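Local coordinates for putative membrane protein COG4129 (Clostridium difficile, PDB 3KMI) that is of unknown function but probably belongs to a membrane exporter of aromatic acids, this all-helical chain being its C-terminal domain, at residues His106-Phe111 with Ala155-Cys160; Pro102-Ile107 with Met136-Asn141; Gly116-Glu119 with Glu123-Asn126; Asn39-Asp44 with Ile87-Tyr92. All coordinates share one frame; numbering follows the deposited sequence.

Contact 1 of 4, residues His106-Phe111 with Ala155-Cys160; sequences HILSAF and AILFLC
One methyl group of L108 does nearly all the work here: CD2 lies 3.8 Å from CB of C160 and 4.1 Å from CD2 of L157. The leucine enters between two positions one helical turn apart on the partner, and it does so because chi1 of 176° swings CG away from the backbone nitrogen and sends the branched end straight across the gap. L157 answers differently. Its CB points along the interface rather than into it, and chi1 of -64° brings the isobutyl group round until CD2 alone approaches, the two leucines crossing at a slant. C160 offers its small CB as the nearest atom, so its short side chain lets the L108 methyl come close to the helix. The helices concerned, 103-117 and 148-176, run in roughly the same direction within a bundle of six helices. They are not consecutive in the chain: helix 124-140 comes between them and touches both, F111 resting on its L132 and L157 on its M139. All three touching residues are buried, which suits leucine and cysteine. Farther out, I32 of helix 7-33 packs against L108, and Y94 and V95 of helix 68-95 lie against C160. Beside L108, S109 is tied by OG to the backbone oxygen of A29. On another side of helix 148-176, L159 packs on Y94 of the second subunit.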
loop_
_atom_site.group_PDB
_atom_site.type_symbol
_atom_site.label_atom_id
_atom_site.label_comp_id
_atom_site.label_asym_id
_atom_site.label_seq_id
_atom_site.Cartn_x
_atom_site.Cartn_y
_atom_site.Cartn_z
ATOM N N HIS A 106 8.028 20.001 -3.483
ATOM C CA HIS A 106 7.470 20.717 -4.633
ATOM C C HIS A 106 7.580 19.865 -5.918
ATOM O O HIS A 106 6.669 19.855 -6.714
ATOM C CB HIS A 106 8.190 22.057 -4.815
ATOM C CG HIS A 106 7.789 23.106 -3.822
ATOM N ND1 HIS A 106 6.580 23.770 -3.892
ATOM C CD2 HIS A 106 8.460 23.656 -2.782
ATOM C CE1 HIS A 106 6.512 24.664 -2.922
ATOM N NE2 HIS A 106 7.640 24.615 -2.232
ATOM N N ILE A 107 8.679 19.138 -6.093
ATOM C CA ILE A 107 8.868 18.289 -7.280
ATOM C C ILE A 107 7.892 17.083 -7.241
ATOM O O ILE A 107 7.304 16.718 -8.264
ATOM C CB ILE A 107 10.347 17.858 -7.424
ATOM C CG1 ILE A 107 11.184 19.045 -7.926
ATOM C CG2 ILE A 107 10.522 16.642 -8.396
ATOM C CD1 ILE A 107 12.659 18.892 -7.639
ATOM N N LEU A 108 7.733 16.495 -6.054
ATOM C CA LEU A 108 6.771 15.430 -5.833
ATOM C C LEU A 108 5.355 15.913 -6.160
ATOM O O LEU A 108 4.573 15.235 -6.855
ATOM C CB LEU A 108 6.821 14.941 -4.372
ATOM C CG LEU A 108 5.734 13.892 -4.112
ATOM C CD1 LEU A 108 6.028 12.661 -4.985
ATOM C CD2 LEU A 108 5.621 13.540 -2.641
ATOM N N SER A 109 5.006 17.068 -5.630
ATOM C CA SER A 109 3.705 17.623 -5.906
ATOM C C SER A 109 3.462 17.848 -7.417
ATOM O O SER A 109 2.395 17.497 -7.936
ATOM C CB SER A 109 3.555 18.938 -5.166
ATOM O OG SER A 109 2.347 19.555 -5.528
ATOM N N ALA A 110 4.461 18.386 -8.118
ATOM C CA ALA A 110 4.364 18.570 -9.570
ATOM C C ALA A 110 4.140 17.223 -10.265
ATOM O O ALA A 110 3.314 17.106 -11.171
ATOM C CB ALA A 110 5.634 19.265 -10.112
ATOM N N PHE A 111 4.850 16.208 -9.811
ATOM C CA PHE A 111 4.755 14.855 -10.414
ATOM C C PHE A 111 3.349 14.239 -10.202
ATOM O O PHE A 111 2.777 13.634 -11.121
ATOM C CB PHE A 111 5.866 13.950 -9.859
ATOM C CG PHE A 111 5.868 12.542 -10.430
ATOM C CD1 PHE A 111 5.965 12.324 -11.807
ATOM C CD2 PHE A 111 5.822 11.441 -9.580
ATOM C CE1 PHE A 111 5.973 10.999 -12.333
ATOM C CE2 PHE A 111 5.834 10.128 -10.085
ATOM C CZ PHE A 111 5.893 9.914 -11.470
ATOM N N ALA A 155 11.809 10.942 4.874
ATOM C CA ALA A 155 11.189 9.632 4.929
ATOM C C ALA A 155 9.735 9.653 4.509
ATOM O O ALA A 155 9.306 8.756 3.794
ATOM C CB ALA A 155 11.373 8.974 6.327
ATOM N N ILE A 156 8.967 10.660 4.928
ATOM C CA ILE A 156 7.569 10.772 4.476
ATOM C C ILE A 156 7.490 10.867 2.951
ATOM O O ILE A 156 6.636 10.240 2.316
ATOM C CB ILE A 156 6.858 12.017 5.060
ATOM C CG1 ILE A 156 6.580 11.818 6.538
ATOM C CG2 ILE A 156 5.554 12.272 4.360
ATOM C CD1 ILE A 156 6.160 13.128 7.216
ATOM N N LEU A 157 8.383 11.656 2.367
ATOM C CA LEU A 157 8.373 11.865 0.933
ATOM C C LEU A 157 8.728 10.555 0.247
ATOM O O LEU A 157 8.188 10.242 -0.786
ATOM C CB LEU A 157 9.375 12.983 0.527
ATOM C CG LEU A 157 9.109 14.405 1.042
ATOM C CD1 LEU A 157 10.241 15.441 0.683
ATOM C CD2 LEU A 157 7.777 14.924 0.510
ATOM N N PHE A 158 9.629 9.781 0.825
ATOM C CA PHE A 158 9.998 8.516 0.193
ATOM C C PHE A 158 8.869 7.472 0.276
ATOM O O PHE A 158 8.691 6.662 -0.643
ATOM C CB PHE A 158 11.292 7.952 0.786
ATOM C CG PHE A 158 11.952 6.935 -0.092
ATOM C CD1 PHE A 158 12.758 7.337 -1.150
ATOM C CD2 PHE A 158 11.755 5.586 0.122
ATOM C CE1 PHE A 158 13.356 6.411 -1.976
ATOM C CE2 PHE A 158 12.355 4.645 -0.697
ATOM C CZ PHE A 158 13.163 5.060 -1.746
ATOM N N LEU A 159 8.115 7.501 1.374
ATOM C CA LEU A 159 6.947 6.607 1.523
ATOM C C LEU A 159 5.854 6.940 0.508
ATOM O O LEU A 159 5.114 6.031 0.054
ATOM C CB LEU A 159 6.375 6.643 2.953
ATOM C CG LEU A 159 7.221 6.077 4.101
ATOM C CD1 LEU A 159 6.906 6.790 5.399
ATOM C CD2 LEU A 159 7.048 4.597 4.214
ATOM N N CYS A 160 5.740 8.231 0.188
ATOM C CA CYS A 160 4.854 8.674 -0.922
ATOM C C CYS A 160 5.208 8.019 -2.265
ATOM O O CYS A 160 4.319 7.557 -2.978
ATOM C CB CYS A 160 4.867 10.178 -1.041
ATOM S SG CYS A 160 3.976 10.947 0.322
#

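Contact 2 of 4, residues Pro102-Ile107 with Met136-Asn141; sequences PPQAHI and MISMKN
Q104 and M139 pass side by side, their chains running opposite ways, across the open end of a helical hairpin whose arms are the antiparallel helices 103-117 and 124-140. The glutamine points at the other helix and is bent at chi2 (-56°), which lays its amide beside the stem of M139, a selenomethionine; NE2 is 3.6 Å from CG of M139. The latter's CB runs along the interface, and its chain turns at chi3 toward helix 148-176, where it packs on L157 and L161. M139 thus serves two neighbours: its CG meets the polar glutamine, and its flexible end reaches the buried interior. A long side chain with a polar end suits this partly exposed border, for the amide of Q104 both makes the contact and is held by a water. S138, also directed toward the other helix, stands 3.8 Å by OG from NE2 of Q104, and that water closes the gap. P102 occupies the N-cap position and P103 begins the helix, a place where proline costs no backbone hydrogen bond. At the C-terminal end of helix 124-140, in the same turn as the contact, K140 makes a weak hydrogen bond through its carbonyl oxygen to R148 of the second subunit. The bridging water accepts a hydrogen bond from NE2 of Q104 at 2.9 Å and is hydrogen-bonded to OG of S138 at 2.8 Å.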
loop_
_atom_site.group_PDB
_atom_site.type_symbol
_atom_site.label_atom_id
_atom_site.label_comp_id
_atom_site.label_asym_id
_atom_site.label_seq_id
_atom_site.Cartn_x
_atom_site.Cartn_y
_atom_site.Cartn_z
ATOM N N PRO A 102 10.001 21.329 1.258
ATOM C CA PRO A 102 11.298 21.594 0.572
ATOM C C PRO A 102 11.208 21.410 -0.978
ATOM O O PRO A 102 10.184 20.971 -1.464
ATOM C CB PRO A 102 12.226 20.554 1.199
ATOM C CG PRO A 102 11.318 19.439 1.580
ATOM C CD PRO A 102 10.087 20.131 2.112
ATOM N N PRO A 103 12.265 21.764 -1.741
ATOM C CA PRO A 103 12.184 21.661 -3.185
ATOM C C PRO A 103 11.763 20.292 -3.666
ATOM O O PRO A 103 10.968 20.219 -4.574
ATOM C CB PRO A 103 13.621 21.965 -3.628
ATOM C CG PRO A 103 14.067 22.919 -2.644
ATOM C CD PRO A 103 13.520 22.427 -1.339
ATOM N N GLN A 104 12.263 19.223 -3.050
ATOM C CA GLN A 104 11.876 17.855 -3.460
ATOM C C GLN A 104 10.382 17.544 -3.248
ATOM O O GLN A 104 9.801 16.777 -4.004
ATOM C CB GLN A 104 12.746 16.810 -2.760
ATOM C CG GLN A 104 14.197 16.716 -3.263
ATOM C CD GLN A 104 14.306 16.449 -4.772
ATOM O OE1 GLN A 104 15.031 17.150 -5.490
ATOM N NE2 GLN A 104 13.591 15.442 -5.253
ATOM N N ALA A 105 9.780 18.153 -2.221
ATOM C CA ALA A 105 8.325 18.081 -2.005
ATOM C C ALA A 105 7.571 18.805 -3.111
ATOM O O ALA A 105 6.589 18.293 -3.629
ATOM C CB ALA A 105 7.948 18.662 -0.599
ATOM N N HIS A 106 8.028 20.001 -3.483
ATOM C CA HIS A 106 7.470 20.717 -4.633
ATOM C C HIS A 106 7.580 19.865 -5.918
ATOM O O HIS A 106 6.669 19.855 -6.714
ATOM C CB HIS A 106 8.190 22.057 -4.815
ATOM C CG HIS A 106 7.789 23.106 -3.822
ATOM N ND1 HIS A 106 6.580 23.770 -3.892
ATOM C CD2 HIS A 106 8.460 23.656 -2.782
ATOM C CE1 HIS A 106 6.512 24.664 -2.922
ATOM N NE2 HIS A 106 7.640 24.615 -2.232
ATOM N N ILE A 107 8.679 19.138 -6.093
ATOM C CA ILE A 107 8.868 18.289 -7.280
ATOM C C ILE A 107 7.892 17.083 -7.241
ATOM O O ILE A 107 7.304 16.718 -8.264
ATOM C CB ILE A 107 10.347 17.858 -7.424
ATOM C CG1 ILE A 107 11.184 19.045 -7.926
ATOM C CG2 ILE A 107 10.522 16.642 -8.396
ATOM C CD1 ILE A 107 12.659 18.892 -7.639
HETATM N N MSE A 136 13.099 8.761 -7.035
HETATM C CA MSE A 136 13.577 7.942 -5.907
HETATM C C MSE A 136 15.103 8.043 -5.831
HETATM O O MSE A 136 15.660 8.275 -4.756
HETATM C CB MSE A 136 13.157 6.457 -6.036
HETATM C CG MSE A 136 11.640 6.140 -5.993
HETATM SE SE MSE A 136 11.241 4.217 -5.783
HETATM C CE MSE A 136 9.269 4.314 -5.522
ATOM N N ILE A 137 15.775 7.875 -6.973
ATOM C CA ILE A 137 17.248 7.951 -7.011
ATOM C C ILE A 137 17.726 9.345 -6.600
ATOM O O ILE A 137 18.703 9.476 -5.861
ATOM C CB ILE A 137 17.843 7.558 -8.405
ATOM C CG1 ILE A 137 17.571 6.081 -8.724
ATOM C CG2 ILE A 137 19.381 7.867 -8.488
ATOM C CD1 ILE A 137 17.918 5.696 -10.176
ATOM N N SER A 138 17.011 10.375 -7.056
ATOM C CA SER A 138 17.388 11.765 -6.788
ATOM C C SER A 138 17.180 12.121 -5.326
ATOM O O SER A 138 18.020 12.786 -4.730
ATOM C CB SER A 138 16.625 12.736 -7.705
ATOM O OG SER A 138 16.609 14.061 -7.190
HETATM N N MSE A 139 16.063 11.687 -4.746
HETATM C CA MSE A 139 15.839 11.929 -3.322
HETATM C C MSE A 139 16.889 11.212 -2.474
HETATM O O MSE A 139 17.349 11.753 -1.474
HETATM C CB MSE A 139 14.443 11.503 -2.886
HETATM C CG MSE A 139 13.338 12.512 -3.159
HETATM SE SE MSE A 139 11.705 11.800 -2.419
HETATM C CE MSE A 139 12.398 11.589 -0.589
ATOM N N LYS A 140 17.259 10.000 -2.884
ATOM C CA LYS A 140 18.227 9.202 -2.144
ATOM C C LYS A 140 19.612 9.816 -2.204
ATOM O O LYS A 140 20.387 9.706 -1.248
ATOM C CB LYS A 140 18.278 7.756 -2.654
ATOM C CG LYS A 140 19.011 6.804 -1.695
ATOM C CD LYS A 140 19.365 5.459 -2.325
ATOM C CE LYS A 140 20.796 5.411 -2.854
ATOM N NZ LYS A 140 21.266 3.997 -3.000
ATOM N N ASN A 141 19.916 10.474 -3.319
ATOM C CA ASN A 141 21.275 10.969 -3.576
ATOM C C ASN A 141 21.506 12.440 -3.216
ATOM O O ASN A 141 22.506 13.033 -3.596
ATOM C CB ASN A 141 21.696 10.641 -5.013
ATOM C CG ASN A 141 21.988 9.146 -5.213
ATOM O OD1 ASN A 141 21.783 8.313 -4.313
ATOM N ND2 ASN A 141 22.490 8.807 -6.396
HETATM O O HOH W 1 14.362 15.475 -8.006
#

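Contact 3 of 4, residues Gly116-Glu119 with Glu123-Asn126; sequences GYTE and ETGN
T118 and T124 meet through their methyl groups at the closed end of a helical hairpin, where helix 103-117 gives way to a short loop and helix 124-140 begins. The close part of this small surface contact is the apolar approach of CG2 of T118 to CG2 of T124, 3.8 Å apart, with the two side chains crossing at an angle. Both threonines hold CG2 opposite the backbone nitrogen and OG1 beside it (chi1 of T118 is -58°), so each presents its methyl to the other while its hydroxyl serves the local backbone. T118 OG1 is hydrogen-bonded to the carbonyl oxygen of K114 on the last turn of its own helix, and T124 OG1 to the backbone nitrogen of E121 in the loop. Threonine suits both places because one branch can pack while the other satisfies a main-chain group where the regular helical pattern ends or starts. The rest differs in kind and exposure. E119 brings only a backbone oxygen near T124, its O lying at the same 3.8 Å from OG1 of T124 without a hydrogen bond. Its CB points away from the opposing segment and its acidic side chain lies on the surface, as does the side chain of E123 at the other end of the loop. That second glutamate is nevertheless engaged within its own segment, across the first turn of helix 124-140. N126 ND2 donates to E123 OE2 at 2.8 Å with an N-H...O angle of 167°; the oxygen lies in the asparagine amide plane, whereas the donor stands about 40° above the carboxylate plane.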
loop_
_atom_site.group_PDB
_atom_site.type_symbol
_atom_site.label_atom_id
_atom_site.label_comp_id
_atom_site.label_asym_id
_atom_site.label_seq_id
_atom_site.Cartn_x
_atom_site.Cartn_y
_atom_site.Cartn_z
ATOM N N GLY A 116 -2.148 13.139 -12.182
ATOM C CA GLY A 116 -3.575 13.385 -12.109
ATOM C C GLY A 116 -4.178 13.876 -13.417
ATOM O O GLY A 116 -5.344 13.584 -13.710
ATOM N N TYR A 117 -3.408 14.625 -14.211
ATOM C CA TYR A 117 -3.939 15.270 -15.440
ATOM C C TYR A 117 -3.616 14.591 -16.756
ATOM O O TYR A 117 -4.105 15.028 -17.813
ATOM C CB TYR A 117 -3.488 16.750 -15.518
ATOM C CG TYR A 117 -4.239 17.609 -14.526
ATOM C CD1 TYR A 117 -5.567 17.981 -14.772
ATOM C CD2 TYR A 117 -3.655 18.011 -13.344
ATOM C CE1 TYR A 117 -6.281 18.735 -13.862
ATOM C CE2 TYR A 117 -4.361 18.777 -12.442
ATOM C CZ TYR A 117 -5.660 19.125 -12.705
ATOM O OH TYR A 117 -6.346 19.914 -11.809
ATOM N N THR A 118 -2.782 13.550 -16.702
ATOM C CA THR A 118 -2.339 12.891 -17.917
ATOM C C THR A 118 -3.228 11.694 -18.229
ATOM O O THR A 118 -3.350 10.760 -17.421
ATOM C CB THR A 118 -0.836 12.448 -17.822
ATOM O OG1 THR A 118 -0.006 13.591 -17.553
ATOM C CG2 THR A 118 -0.362 11.800 -19.136
ATOM N N GLU A 119 -3.858 11.726 -19.397
ATOM C CA GLU A 119 -4.633 10.581 -19.876
ATOM C C GLU A 119 -3.655 9.456 -20.229
ATOM O O GLU A 119 -2.647 9.702 -20.879
ATOM C CB GLU A 119 -5.469 10.978 -21.093
ATOM C CG GLU A 119 -6.709 11.796 -20.755
ATOM C CD GLU A 119 -7.522 11.187 -19.626
ATOM O OE1 GLU A 119 -8.031 10.057 -19.807
ATOM O OE2 GLU A 119 -7.645 11.837 -18.553
ATOM N N GLU A 123 2.228 4.290 -23.737
ATOM C CA GLU A 123 3.517 4.305 -23.064
ATOM C C GLU A 123 3.498 5.078 -21.747
ATOM O O GLU A 123 4.520 5.179 -21.058
ATOM C CB GLU A 123 4.577 4.892 -24.007
ATOM C CG GLU A 123 5.984 4.334 -23.785
ATOM C CD GLU A 123 6.012 2.816 -23.752
ATOM O OE1 GLU A 123 5.365 2.181 -24.617
ATOM O OE2 GLU A 123 6.678 2.259 -22.857
ATOM N N THR A 124 2.337 5.620 -21.399
ATOM C CA THR A 124 2.236 6.520 -20.271
ATOM C C THR A 124 2.652 5.895 -18.936
ATOM O O THR A 124 3.457 6.473 -18.221
ATOM C CB THR A 124 0.821 7.081 -20.158
ATOM O OG1 THR A 124 0.406 7.595 -21.437
ATOM C CG2 THR A 124 0.757 8.170 -19.091
ATOM N N GLY A 125 2.096 4.736 -18.588
ATOM C CA GLY A 125 2.455 4.107 -17.318
ATOM C C GLY A 125 3.963 3.918 -17.201
ATOM O O GLY A 125 4.581 4.283 -16.189
ATOM N N ASN A 126 4.547 3.362 -18.256
ATOM C CA ASN A 126 5.983 3.111 -18.313
ATOM C C ASN A 126 6.822 4.378 -18.152
ATOM O O ASN A 126 7.766 4.387 -17.362
ATOM C CB ASN A 126 6.329 2.421 -19.619
ATOM C CG ASN A 126 5.876 0.990 -19.660
ATOM O OD1 ASN A 126 5.551 0.379 -18.633
ATOM N ND2 ASN A 126 5.878 0.427 -20.851
#

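Contact 4 of 4, residues Asn39-Asp44 with Ile87-Tyr92; sequences NGYSRD and ILENLY
L88 is the first residue of segment 87-92 to meet Y41, and it does so by its backbone: its carbonyl oxygen is 4.0 Å from OH of Y41, approaching the ring obliquely. E89 follows, with CA 3.6 Å from the same hydroxyl oxygen and CG alongside at 3.8 Å, so the end of the tyrosine lies against the helix surface. The glutamate chain then extends onward, its carboxylate forming a long, weak ion pair with R85. N90 faces away and is hydrogen-bonded through ND2 to E163. One helical turn after L88 comes Y92, which carries the main interaction, an offset stack with Y41: the ring centroids are 3.9 Å apart and the planes 7° from parallel. Both rings stand with CG opposite the backbone nitrogen (chi1 174° in Y41, 176° in Y92), which sends each across the gap to lie over one face of the other. The offset is such that CE2 of Y41 sits over the Y92 ring, while the phenol end overshoots it, bringing OH of Y41 to 3.3 Å from CB of Y92. Tyrosine suits position 41 by its flat stacking face and a length that carries the ring end to helix 68-95; at Y92 the hydroxyl also shares a water with S42 OG. Y41 opens its helix after the N-cap G40, and its backbone nitrogen makes a weak bond to N39 OD1. Helices 41-61 and 68-95, here antiparallel, are flanked by helix 7-33, whose V24 touches Y41 and whose I28 touches L88, while helix 148-176 packs on I87.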
loop_
_atom_site.group_PDB
_atom_site.type_symbol
_atom_site.label_atom_id
_atom_site.label_comp_id
_atom_site.label_asym_id
_atom_site.label_seq_id
_atom_site.Cartn_x
_atom_site.Cartn_y
_atom_site.Cartn_z
ATOM N N ASN A 39 -9.306 22.635 1.940
ATOM C CA ASN A 39 -9.219 21.896 0.711
ATOM C C ASN A 39 -10.365 20.877 0.545
ATOM O O ASN A 39 -11.151 20.657 1.474
ATOM C CB ASN A 39 -7.829 21.276 0.608
ATOM C CG ASN A 39 -7.835 19.781 0.801
ATOM O OD1 ASN A 39 -7.642 19.038 -0.169
ATOM N ND2 ASN A 39 -8.067 19.319 2.039
ATOM N N GLY A 40 -10.469 20.296 -0.649
ATOM C CA GLY A 40 -11.590 19.437 -0.999
ATOM C C GLY A 40 -11.356 17.947 -0.836
ATOM O O GLY A 40 -12.231 17.164 -1.188
ATOM N N TYR A 41 -10.215 17.557 -0.275
ATOM C CA TYR A 41 -9.881 16.142 -0.072
ATOM C C TYR A 41 -11.037 15.375 0.550
ATOM O O TYR A 41 -11.435 14.306 0.031
ATOM C CB TYR A 41 -8.632 15.944 0.801
ATOM C CG TYR A 41 -8.391 14.482 1.118
ATOM C CD1 TYR A 41 -7.679 13.641 0.220
ATOM C CD2 TYR A 41 -8.837 13.932 2.310
ATOM C CE1 TYR A 41 -7.467 12.300 0.501
ATOM C CE2 TYR A 41 -8.618 12.572 2.596
ATOM C CZ TYR A 41 -7.934 11.775 1.698
ATOM O OH TYR A 41 -7.732 10.447 2.030
ATOM N N SER A 42 -11.607 15.919 1.622
ATOM C CA SER A 42 -12.601 15.178 2.379
ATOM C C SER A 42 -13.866 14.954 1.582
ATOM O O SER A 42 -14.380 13.827 1.482
ATOM C CB SER A 42 -12.949 15.910 3.671
ATOM O OG SER A 42 -11.948 15.629 4.625
ATOM N N ARG A 43 -14.380 16.056 1.050
ATOM C CA ARG A 43 -15.554 16.027 0.200
ATOM C C ARG A 43 -15.324 15.114 -0.987
ATOM O O ARG A 43 -16.186 14.308 -1.332
ATOM C CB ARG A 43 -15.899 17.456 -0.270
ATOM C CG ARG A 43 -17.062 17.549 -1.260
ATOM C CD ARG A 43 -18.330 16.910 -0.691
ATOM N NE ARG A 43 -18.799 17.569 0.532
ATOM C CZ ARG A 43 -19.261 16.933 1.611
ATOM N NH1 ARG A 43 -19.304 15.597 1.651
ATOM N NH2 ARG A 43 -19.668 17.638 2.660
ATOM N N ASP A 44 -14.145 15.204 -1.589
ATOM C CA ASP A 44 -13.891 14.450 -2.826
ATOM C C ASP A 44 -13.721 12.958 -2.595
ATOM O O ASP A 44 -14.133 12.134 -3.422
ATOM C CB ASP A 44 -12.673 15.008 -3.545
ATOM C CG ASP A 44 -12.908 16.431 -4.108
ATOM O OD1 ASP A 44 -14.081 16.817 -4.335
ATOM O OD2 ASP A 44 -11.901 17.150 -4.338
ATOM N N ILE A 87 -4.825 3.624 -1.546
ATOM C CA ILE A 87 -3.491 4.250 -1.742
ATOM C C ILE A 87 -3.626 5.769 -1.581
ATOM O O ILE A 87 -2.742 6.415 -1.010
ATOM C CB ILE A 87 -2.910 3.901 -3.123
ATOM C CG1 ILE A 87 -2.441 2.442 -3.178
ATOM C CG2 ILE A 87 -1.714 4.838 -3.533
ATOM C CD1 ILE A 87 -2.226 1.952 -4.629
ATOM N N LEU A 88 -4.726 6.324 -2.071
ATOM C CA LEU A 88 -5.045 7.742 -1.816
ATOM C C LEU A 88 -5.093 8.058 -0.332
ATOM O O LEU A 88 -4.489 9.048 0.130
ATOM C CB LEU A 88 -6.371 8.167 -2.487
ATOM C CG LEU A 88 -6.402 8.201 -4.033
ATOM C CD1 LEU A 88 -7.862 8.344 -4.554
ATOM C CD2 LEU A 88 -5.503 9.340 -4.568
ATOM N N GLU A 89 -5.816 7.224 0.417
ATOM C CA GLU A 89 -5.830 7.395 1.881
ATOM C C GLU A 89 -4.433 7.275 2.510
ATOM O O GLU A 89 -4.114 8.039 3.408
ATOM C CB GLU A 89 -6.782 6.382 2.515
ATOM C CG GLU A 89 -8.208 6.694 2.169
ATOM C CD GLU A 89 -9.181 5.769 2.892
ATOM O OE1 GLU A 89 -9.098 4.541 2.739
ATOM O OE2 GLU A 89 -9.995 6.277 3.631
ATOM N N ASN A 90 -3.626 6.320 2.042
ATOM C CA ASN A 90 -2.240 6.203 2.505
ATOM C C ASN A 90 -1.411 7.469 2.202
ATOM O O ASN A 90 -0.676 7.944 3.064
ATOM C CB ASN A 90 -1.551 4.980 1.905
ATOM C CG ASN A 90 -2.216 3.669 2.286
ATOM O OD1 ASN A 90 -3.034 3.601 3.224
ATOM N ND2 ASN A 90 -1.851 2.609 1.571
ATOM N N LEU A 91 -1.516 7.979 0.978
ATOM C CA LEU A 91 -0.820 9.212 0.618
ATOM C C LEU A 91 -1.265 10.348 1.525
ATOM O O LEU A 91 -0.424 11.006 2.131
ATOM C CB LEU A 91 -1.067 9.556 -0.844
ATOM C CG LEU A 91 -0.350 8.585 -1.787
ATOM C CD1 LEU A 91 -0.993 8.641 -3.160
ATOM C CD2 LEU A 91 1.134 8.899 -1.863
ATOM N N TYR A 92 -2.580 10.549 1.639
ATOM C CA TYR A 92 -3.113 11.621 2.498
ATOM C C TYR A 92 -2.528 11.574 3.908
ATOM O O TYR A 92 -2.106 12.624 4.436
ATOM C CB TYR A 92 -4.650 11.579 2.574
ATOM C CG TYR A 92 -5.221 12.633 3.535
ATOM C CD1 TYR A 92 -5.342 13.969 3.135
ATOM C CD2 TYR A 92 -5.646 12.290 4.815
ATOM C CE1 TYR A 92 -5.891 14.957 4.006
ATOM C CE2 TYR A 92 -6.188 13.268 5.693
ATOM C CZ TYR A 92 -6.292 14.590 5.270
ATOM O OH TYR A 92 -6.805 15.552 6.090
HETATM O O HOH W 2 -9.816 14.595 5.821
#

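Contacts 1 and 2 share H106 and I107 on helix 103-117, and their centres are only 7 Å apart. They join directly: CE of M139 is 3.5 Å from CB of L157, so helices 103-117, 124-140 and 148-176 pack as one cluster. Contact 3 closes the other end of the hairpin that contact 2 bridges, with centres about 20 Å apart. Contact 4 belongs to an earlier part of the chain and lies across the chain centre from contact 3; its centre is about 15 Å from that of contact 1. None of the four touches a ligand; contacts 2 and 4 each add a water bridge to their side-chain packing.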